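Local coordinates for protein hydrolase, haloacid dehalogenase-like family (Chlorobaculum tepidum, PDB 2HCF) that probably acts as a magnesium-dependent hydrolase of the haloacid dehalogenase (HAD) superfamily, its metal held by aspartates, at residues R4-F9 with D110-L115. Numbering follows the deposited sequence.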
ATOM      1  N   ARG A   4       2.387  16.643  16.532  1.00 36.35           N
ATOM      2  CA  ARG A   4       1.791  16.330  15.229  1.00 34.84           C
ATOM      3  C   ARG A   4       2.310  14.979  14.745  1.00 34.15           C
ATOM      4  O   ARG A   4       3.526  14.801  14.675  1.00 34.50           O
ATOM      5  CB  ARG A   4       2.107  17.406  14.186  1.00 35.25           C
ATOM      6  CG  ARG A   4       1.283  18.692  14.339  1.00 34.98           C
ATOM      7  CD  ARG A   4       1.374  19.592  13.101  1.00 35.11           C
ATOM      8  NE  ARG A   4       2.479  20.555  13.157  1.00 34.50           N
ATOM      9  CZ  ARG A   4       2.845  21.355  12.147  1.00 36.62           C
ATOM     10  NH1 ARG A   4       2.214  21.315  10.981  1.00 37.60           N
ATOM     11  NH2 ARG A   4       3.860  22.201  12.295  1.00 35.24           N
ATOM     12  N   THR A   5       1.390  14.047  14.430  1.00 31.89           N
ATOM     13  CA  THR A   5       1.735  12.672  13.987  1.00 30.56           C
ATOM     14  C   THR A   5       1.369  12.387  12.528  1.00 27.41           C
ATOM     15  O   THR A   5       0.295  12.760  12.058  1.00 25.74           O
ATOM     16  CB  THR A   5       1.051  11.645  14.871  1.00 30.08           C
ATOM     17  OG1 THR A   5       1.591  11.763  16.191  1.00 33.02           O
ATOM     18  CG2 THR A   5       1.296  10.216  14.384  1.00 30.75           C
ATOM     19  N   LEU A   6       2.300  11.725  11.842  1.00 24.14           N
ATOM     20  CA  LEU A   6       2.166  11.324  10.449  1.00 22.81           C
ATOM     21  C   LEU A   6       1.866   9.823  10.438  1.00 21.85           C
ATOM     22  O   LEU A   6       2.665   9.017  10.932  1.00 21.88           O
ATOM     23  CB  LEU A   6       3.462  11.620   9.665  1.00 21.91           C
ATOM     24  CG  LEU A   6       3.513  11.095   8.220  1.00 21.96           C
ATOM     25  CD1 LEU A   6       2.380  11.664   7.421  1.00 18.02           C
ATOM     26  CD2 LEU A   6       4.801  11.366   7.494  1.00 21.60           C
ATOM     27  N   VAL A   7       0.711   9.465   9.890  1.00 21.40           N
ATOM     28  CA  VAL A   7       0.292   8.090   9.854  1.00 20.35           C
ATOM     29  C   VAL A   7       0.086   7.609   8.401  1.00 19.81           C
ATOM     30  O   VAL A   7      -0.810   8.083   7.694  1.00 18.18           O
ATOM     31  CB  VAL A   7      -1.016   7.895  10.657  1.00 19.94           C
ATOM     32  CG1 VAL A   7      -1.307   6.415  10.811  1.00 20.95           C
ATOM     33  CG2 VAL A   7      -0.906   8.556  12.024  1.00 20.75           C
ATOM     34  N   LEU A   8       0.872   6.615   8.020  1.00 18.51           N
ATOM     35  CA  LEU A   8       0.921   6.117   6.649  1.00 19.23           C
ATOM     36  C   LEU A   8       0.419   4.671   6.604  1.00 18.67           C
ATOM     37  O   LEU A   8       0.916   3.799   7.308  1.00 19.46           O
ATOM     38  CB  LEU A   8       2.354   6.234   6.112  1.00 19.79           C
ATOM     39  CG  LEU A   8       2.971   7.636   6.080  1.00 20.56           C
ATOM     40  CD1 LEU A   8       4.437   7.534   5.720  1.00 20.62           C
ATOM     41  CD2 LEU A   8       2.246   8.554   5.115  1.00 23.47           C
ATOM     42  N   PHE A   9      -0.569   4.436   5.756  1.00 18.79           N
ATOM     43  CA  PHE A   9      -1.269   3.158   5.629  1.00 18.46           C
ATOM     44  C   PHE A   9      -1.001   2.528   4.272  1.00 18.79           C
ATOM     45  O   PHE A   9      -1.121   3.198   3.201  1.00 18.21           O
ATOM     46  CB  PHE A   9      -2.782   3.377   5.678  1.00 17.71           C
ATOM     47  CG  PHE A   9      -3.367   3.492   7.075  1.00 17.25           C
ATOM     48  CD1 PHE A   9      -3.779   2.351   7.760  1.00 17.31           C
ATOM     49  CD2 PHE A   9      -3.603   4.740   7.662  1.00 17.09           C
ATOM     50  CE1 PHE A   9      -4.347   2.450   9.022  1.00 17.67           C
ATOM     51  CE2 PHE A   9      -4.161   4.841   8.912  1.00 16.14           C
ATOM     52  CZ  PHE A   9      -4.535   3.687   9.594  1.00 18.31           C
ATOM     53  N   ASP A 110      -4.231  17.106  14.896  1.00 28.08           N
ATOM     54  CA  ASP A 110      -2.815  16.746  15.076  1.00 27.48           C
ATOM     55  C   ASP A 110      -2.353  15.538  14.237  1.00 26.65           C
ATOM     56  O   ASP A 110      -1.189  15.137  14.332  1.00 26.47           O
ATOM     57  CB  ASP A 110      -2.534  16.455  16.550  1.00 27.96           C
ATOM     58  CG  ASP A 110      -3.421  15.362  17.105  1.00 30.87           C
ATOM     59  OD1 ASP A 110      -4.634  15.376  16.833  1.00 34.12           O
ATOM     60  OD2 ASP A 110      -2.912  14.495  17.833  1.00 35.45           O
ATOM     61  N   VAL A 111      -3.247  14.962  13.434  1.00 25.31           N
ATOM     62  CA  VAL A 111      -2.926  13.793  12.623  1.00 24.80           C
ATOM     63  C   VAL A 111      -2.949  14.148  11.138  1.00 23.39           C
ATOM     64  O   VAL A 111      -3.896  14.765  10.658  1.00 21.62           O
ATOM     65  CB  VAL A 111      -3.929  12.646  12.866  1.00 24.58           C
ATOM     66  CG1 VAL A 111      -3.657  11.431  11.918  1.00 25.62           C
ATOM     67  CG2 VAL A 111      -3.880  12.197  14.293  1.00 26.08           C
ATOM     68  N   LEU A 112      -1.902  13.751  10.414  1.00 21.71           N
ATOM     69  CA  LEU A 112      -1.953  13.792   8.948  1.00 21.14           C
ATOM     70  C   LEU A 112      -2.006  12.367   8.409  1.00 20.26           C
ATOM     71  O   LEU A 112      -1.118  11.572   8.678  1.00 18.76           O
ATOM     72  CB  LEU A 112      -0.743  14.504   8.364  1.00 20.81           C
ATOM     73  CG  LEU A 112      -0.658  14.447   6.838  1.00 20.65           C
ATOM     74  CD1 LEU A 112      -1.850  15.120   6.172  1.00 20.25           C
ATOM     75  CD2 LEU A 112       0.634  15.059   6.390  1.00 21.96           C
ATOM     76  N   LEU A 113      -3.029  12.034   7.640  1.00 20.04           N
ATOM     77  CA  LEU A 113      -3.109  10.672   7.070  1.00 19.81           C
ATOM     78  C   LEU A 113      -2.545  10.655   5.656  1.00 19.79           C
ATOM     79  O   LEU A 113      -2.798  11.577   4.881  1.00 20.25           O
ATOM     80  CB  LEU A 113      -4.535  10.159   7.021  1.00 20.69           C
ATOM     81  CG  LEU A 113      -5.187   9.628   8.298  1.00 20.83           C
ATOM     82  CD1 LEU A 113      -6.662   9.493   8.002  1.00 23.10           C
ATOM     83  CD2 LEU A 113      -4.617   8.304   8.695  1.00 24.35           C
ATOM     84  N   GLY A 114      -1.765   9.619   5.343  1.00 19.51           N
ATOM     85  CA  GLY A 114      -1.317   9.375   3.977  1.00 19.03           C
ATOM     86  C   GLY A 114      -1.233   7.882   3.627  1.00 18.89           C
ATOM     87  O   GLY A 114      -1.324   7.006   4.500  1.00 17.90           O
ATOM     88  N   LEU A 115      -1.049   7.601   2.338  1.00 17.22           N
ATOM     89  CA  LEU A 115      -0.938   6.254   1.850  1.00 17.34           C
ATOM     90  C   LEU A 115       0.509   5.990   1.575  1.00 17.87           C
ATOM     91  O   LEU A 115       1.197   6.883   1.103  1.00 18.09           O
ATOM     92  CB  LEU A 115      -1.693   6.115   0.557  1.00 17.71           C
ATOM     93  CG  LEU A 115      -3.210   6.275   0.741  1.00 17.01           C
ATOM     94  CD1 LEU A 115      -3.831   6.471  -0.580  1.00 17.96           C
ATOM     95  CD2 LEU A 115      -3.809   5.023   1.416  1.00 18.68           C
TER
HETATM   96  O   HOH W   1      -0.755  13.058  17.726  1.00 45.87           O
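Phe-9 carries its CG anti to its own carbonyl carbon (chi1 -83°), and Leu-113 does the same (chi1 -78°). These torsions bring the phenyl ring and the leucine methyl together on one face of the parallel sheet of the Rossmann-like HAD core. Leu-113 CD2 meets the edge of the ring, near its plane, and lies 3.5 Å from Phe-9 CE2. The same methyl also packs on Val-7 CB. Further back on this face, Val-7 CG2 touches Val-111 CG1 at 4.0 Å. Helix 98-106 covers this end of the layer, with Leu-105 against both Phe-9 and Leu-113.

On the other face Leu-6 and Leu-112 run alongside each other, and Leu-6 CD1 is 4.0 Å from Leu-112 CD2. Ala-160 of helix 152-164 touches both. Next along, Leu-8 CD2 rests over the backbone of Gly-114, 3.8 Å from its CA, where no side chain intervenes.

The two strands run parallel and in register from Thr-5 with Val-111 to Phe-9 with Leu-115. Five backbone hydrogen bonds join the two segments, passing alternately in the two directions, the first to the carbonyl of Asp-110 just before its strand. The bond from Val-7 N to Leu-112 O is almost straight, 179° at the hydrogen. Strand 173-177 pairs with the far edge of 5-9, making 5-9 an inner strand. Strand 5-9 leads directly into Asp-10 and Asp-12, which bind the magnesium ion with Asp-178.

At the start of the pair, Asp-110 OD2 forms a salt bridge with Arg-108. A water there links the two segments: it accepts from Thr-5 OG1 at 3.1 Å and donates to Asp-110 OD2 at 2.6 Å.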